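Local coordinates for CopC (Methylosinus trichosporium OB3b, PDB 5ICU), which binds copper(II) and probably serves as a periplasmic copper carrier or chaperone in copper homeostasis, at residues Gly29-Leu40 / Tyr73-Ser82. Residues are numbered along the deposited sequence; the frame is centred on the assembly and turned at random.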
loop_
_atom_site.group_PDB
_atom_site.type_symbol
_atom_site.label_atom_id
_atom_site.label_comp_id
_atom_site.label_asym_id
_atom_site.label_seq_id
_atom_site.Cartn_x
_atom_site.Cartn_y
_atom_site.Cartn_z
ATOM N N GLY A 29 7.068 5.534 -14.063
ATOM C CA GLY A 29 5.634 5.275 -14.255
ATOM C C GLY A 29 5.289 3.830 -13.916
ATOM O O GLY A 29 6.073 2.911 -14.118
ATOM N N VAL A 30 4.050 3.631 -13.491
ATOM C CA VAL A 30 3.465 2.305 -13.368
ATOM C C VAL A 30 2.102 2.323 -14.034
ATOM O O VAL A 30 1.485 3.361 -14.186
ATOM C CB VAL A 30 3.355 1.874 -11.891
ATOM C CG1 VAL A 30 4.734 1.680 -11.280
ATOM C CG2 VAL A 30 2.542 2.836 -11.061
ATOM N N GLU A 31 1.637 1.130 -14.417
ATOM C CA GLU A 31 0.381 0.978 -15.132
ATOM C C GLU A 31 -0.680 0.566 -14.144
ATOM O O GLU A 31 -0.696 -0.584 -13.723
ATOM C CB GLU A 31 0.582 -0.115 -16.160
ATOM C CG GLU A 31 1.508 0.187 -17.308
ATOM C CD GLU A 31 1.214 -0.735 -18.541
ATOM O OE1 GLU A 31 0.236 -1.544 -18.555
ATOM O OE2 GLU A 31 1.938 -0.668 -19.565
ATOM N N PRO A 32 -1.601 1.450 -13.728
ATOM C CA PRO A 32 -2.539 1.074 -12.693
ATOM C C PRO A 32 -3.398 -0.176 -12.986
ATOM O O PRO A 32 -3.674 -0.977 -12.078
ATOM C CB PRO A 32 -3.414 2.327 -12.464
ATOM C CG PRO A 32 -2.889 3.337 -13.336
ATOM C CD PRO A 32 -1.741 2.866 -14.103
ATOM N N ALA A 33 -3.829 -0.355 -14.232
ATOM C CA ALA A 33 -4.706 -1.485 -14.563
ATOM C C ALA A 33 -3.971 -2.801 -14.510
ATOM O O ALA A 33 -4.625 -3.865 -14.455
ATOM C CB ALA A 33 -5.299 -1.285 -15.933
ATOM N N TYR A 34 -2.640 -2.772 -14.499
ATOM C CA TYR A 34 -1.817 -3.988 -14.387
ATOM C C TYR A 34 -0.928 -3.912 -13.162
ATOM O O TYR A 34 0.138 -4.509 -13.116
ATOM C CB TYR A 34 -0.981 -4.190 -15.654
ATOM C CG TYR A 34 -1.801 -4.516 -16.847
ATOM C CD1 TYR A 34 -2.188 -5.841 -17.092
ATOM C CD2 TYR A 34 -2.290 -3.539 -17.703
ATOM C CE1 TYR A 34 -2.949 -6.161 -18.183
ATOM C CE2 TYR A 34 -3.098 -3.859 -18.773
ATOM C CZ TYR A 34 -3.409 -5.184 -19.030
ATOM O OH TYR A 34 -4.159 -5.531 -20.135
ATOM N N SER A 35 -1.414 -3.265 -12.110
ATOM C CA SER A 35 -0.677 -3.184 -10.824
ATOM C C SER A 35 -1.582 -3.643 -9.697
ATOM O O SER A 35 -2.792 -3.446 -9.736
ATOM C CB SER A 35 -0.172 -1.761 -10.617
ATOM O OG SER A 35 0.805 -1.455 -11.605
ATOM N N SER A 36 -0.979 -4.184 -8.655
ATOM C CA SER A 36 -1.701 -4.772 -7.541
ATOM C C SER A 36 -1.062 -4.307 -6.230
ATOM O O SER A 36 0.168 -4.309 -6.099
ATOM C CB SER A 36 -1.638 -6.278 -7.605
ATOM O OG SER A 36 -2.297 -6.885 -6.513
ATOM N N ILE A 37 -1.907 -3.903 -5.277
ATOM C CA ILE A 37 -1.506 -3.620 -3.908
ATOM C C ILE A 37 -2.442 -4.463 -3.055
ATOM O O ILE A 37 -3.655 -4.474 -3.282
ATOM C CB ILE A 37 -1.656 -2.128 -3.532
ATOM C CG1 ILE A 37 -0.988 -1.224 -4.562
ATOM C CG2 ILE A 37 -1.087 -1.892 -2.142
ATOM C CD1 ILE A 37 -1.313 0.241 -4.415
ATOM N N SER A 38 -1.870 -5.080 -2.031
ATOM C CA SER A 38 -2.648 -5.872 -1.084
ATOM C C SER A 38 -2.284 -5.491 0.337
ATOM O O SER A 38 -1.141 -5.185 0.633
ATOM C CB SER A 38 -2.359 -7.368 -1.205
ATOM O OG SER A 38 -2.663 -7.837 -2.503
ATOM N N ILE A 39 -3.261 -5.527 1.239
ATOM C CA ILE A 39 -3.007 -5.451 2.669
ATOM C C ILE A 39 -3.290 -6.784 3.276
ATOM O O ILE A 39 -4.368 -7.362 3.063
ATOM C CB ILE A 39 -3.909 -4.378 3.330
ATOM C CG1 ILE A 39 -3.661 -2.992 2.705
ATOM C CG2 ILE A 39 -3.708 -4.348 4.840
ATOM C CD1 ILE A 39 -4.595 -1.919 3.205
ATOM N N LEU A 40 -2.319 -7.278 4.037
ATOM C CA LEU A 40 -2.405 -8.551 4.786
ATOM C C LEU A 40 -2.464 -8.240 6.252
ATOM O O LEU A 40 -1.799 -7.339 6.713
ATOM C CB LEU A 40 -1.168 -9.441 4.524
ATOM C CG LEU A 40 -0.809 -9.713 3.094
ATOM C CD1 LEU A 40 0.413 -10.633 3.063
ATOM C CD2 LEU A 40 -1.962 -10.279 2.282
ATOM N N TYR A 73 0.135 -4.862 10.052
ATOM C CA TYR A 73 -0.241 -5.186 8.676
ATOM C C TYR A 73 0.963 -5.176 7.778
ATOM O O TYR A 73 1.943 -4.507 8.047
ATOM C CB TYR A 73 -1.287 -4.172 8.151
ATOM C CG TYR A 73 -2.590 -4.219 8.904
ATOM C CD1 TYR A 73 -2.755 -3.468 10.063
ATOM C CD2 TYR A 73 -3.612 -5.044 8.516
ATOM C CE1 TYR A 73 -3.910 -3.558 10.804
ATOM C CE2 TYR A 73 -4.773 -5.148 9.261
ATOM C CZ TYR A 73 -4.918 -4.395 10.397
ATOM O OH TYR A 73 -6.095 -4.510 11.138
ATOM N N VAL A 74 0.856 -5.903 6.680
ATOM C CA VAL A 74 1.828 -5.822 5.610
ATOM C C VAL A 74 1.131 -5.357 4.370
ATOM O O VAL A 74 0.079 -5.870 3.994
ATOM C CB VAL A 74 2.556 -7.176 5.418
ATOM C CG1 VAL A 74 3.259 -7.264 4.071
ATOM C CG2 VAL A 74 3.570 -7.363 6.544
ATOM N N VAL A 75 1.759 -4.371 3.727
ATOM C CA VAL A 75 1.399 -3.930 2.408
ATOM C C VAL A 75 2.320 -4.648 1.472
ATOM O O VAL A 75 3.539 -4.526 1.617
ATOM C CB VAL A 75 1.609 -2.408 2.266
ATOM C CG1 VAL A 75 1.373 -2.010 0.815
ATOM C CG2 VAL A 75 0.695 -1.632 3.215
ATOM N N LYS A 76 1.756 -5.355 0.493
ATOM C CA LYS A 76 2.581 -5.894 -0.589
ATOM C C LYS A 76 2.114 -5.318 -1.889
ATOM O O LYS A 76 0.970 -4.924 -2.023
ATOM C CB LYS A 76 2.604 -7.417 -0.603
ATOM C CG LYS A 76 1.306 -8.120 -0.912
ATOM C CD LYS A 76 1.448 -9.644 -0.932
ATOM C CE LYS A 76 0.211 -10.351 -1.478
ATOM N NZ LYS A 76 0.356 -11.842 -1.472
ATOM N N PHE A 77 3.003 -5.273 -2.858
ATOM C CA PHE A 77 2.681 -4.678 -4.159
ATOM C C PHE A 77 3.409 -5.394 -5.262
ATOM O O PHE A 77 4.512 -5.852 -5.076
ATOM C CB PHE A 77 2.897 -3.167 -4.189
ATOM C CG PHE A 77 4.283 -2.748 -3.831
ATOM C CD1 PHE A 77 4.602 -2.482 -2.501
ATOM C CD2 PHE A 77 5.312 -2.616 -4.778
ATOM C CE1 PHE A 77 5.872 -2.129 -2.118
ATOM C CE2 PHE A 77 6.593 -2.240 -4.393
ATOM C CZ PHE A 77 6.868 -2.032 -3.062
ATOM N N ARG A 78 2.765 -5.427 -6.430
ATOM C CA ARG A 78 3.366 -6.040 -7.588
ATOM C C ARG A 78 2.899 -5.220 -8.778
ATOM O O ARG A 78 1.709 -5.278 -9.148
ATOM C CB ARG A 78 2.905 -7.477 -7.656
ATOM C CG ARG A 78 3.737 -8.344 -8.687
ATOM C CD ARG A 78 3.518 -9.841 -8.509
ATOM N NE ARG A 78 4.271 -10.615 -9.506
ATOM C CZ ARG A 78 3.893 -10.838 -10.762
ATOM N NH1 ARG A 78 2.758 -10.373 -11.226
ATOM N NH2 ARG A 78 4.681 -11.540 -11.583
ATOM N N VAL A 79 3.790 -4.384 -9.308
ATOM C CA VAL A 79 3.421 -3.365 -10.269
ATOM C C VAL A 79 4.064 -3.640 -11.604
ATOM O O VAL A 79 5.155 -4.211 -11.668
ATOM C CB VAL A 79 3.785 -1.936 -9.762
ATOM C CG1 VAL A 79 3.106 -1.670 -8.416
ATOM C CG2 VAL A 79 5.288 -1.719 -9.655
ATOM N N LEU A 80 3.384 -3.187 -12.653
ATOM C CA LEU A 80 3.972 -3.207 -14.015
ATOM C C LEU A 80 4.505 -1.823 -14.316
ATOM O O LEU A 80 3.753 -0.874 -14.386
ATOM C CB LEU A 80 2.933 -3.651 -15.055
ATOM C CG LEU A 80 3.507 -3.742 -16.485
ATOM C CD1 LEU A 80 4.618 -4.719 -16.613
ATOM C CD2 LEU A 80 2.401 -4.027 -17.439
ATOM N N SER A 81 5.822 -1.720 -14.436
ATOM C CA SER A 81 6.474 -0.436 -14.745
ATOM C C SER A 81 6.205 -0.032 -16.179
ATOM O O SER A 81 5.980 -0.867 -17.041
ATOM C CB SER A 81 7.978 -0.553 -14.549
ATOM O OG SER A 81 8.343 -1.072 -13.271
ATOM N N SER A 82 6.306 1.268 -16.433
ATOM C CA SER A 82 6.051 1.778 -17.782
ATOM C C SER A 82 7.111 1.283 -18.740
ATOM O O SER A 82 6.838 1.260 -19.961
ATOM C CB SER A 82 5.925 3.300 -17.778
ATOM O OG SER A 82 4.799 3.708 -17.001
HETATM O O HOH W 1 4.508 -1.716 -19.344
#
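Neighbouring antiparallel strands of the CopC beta-sandwich meet here: 36-40 runs antiparallel to 73-80 (162° between their directions), and 29-35 continues alongside 79-82. S36, S38 and L40 each exchange two backbone hydrogen bonds with R78, K76 and V74, respectively; S38 N to K76 O, at 2.8 Å, is nearly straight (169°). I37-F77 and I39-V75 are the non-hydrogen-bonded pairs, and their CB atoms share the face turned into the sandwich. There I37 CG2, placed anti to its backbone N, lies 3.8 Å from V75 CG1, the two side chains side by side and pointing the same way. At the far end I39 CG2 meets Y73 CD2 at 3.7 Å, the side chains crossing at a slant. L63 of strand 60-64 covers I37 from the second sheet. On the other face the extended chain of K76 runs over S38, CG 3.8 Å from S38 CB, and S36 OG is hydrogen-bonded to E49 OE2 of strand 46-50.

Past S36 the regular pairing is interrupted by the turn 31-35. S35 OG donates to E31 O (2.7 Å) and accepts a longer bond from L80 N (3.3 Å). Y34 N donates to the same E31 oxygen from the opposite face of its plane. E31 N reaches L80 O almost end-on (C=O...N 171°), and the E31 carboxylate lies beside L80 CD2 while OE2 accepts a hydrogen bond from a water that also donates to S81 O. V30 CG1 packs on V79 CG2 on the inner side. Beyond them S82 N bonds to G29 O, and S81 OG is hydrogen-bonded to S2 N and H85 O; H85, with H1 and D83, makes up the copper site. The arrangement is that of adjacent strands in a cupredoxin-like sandwich, one leading directly into the metal-binding loop.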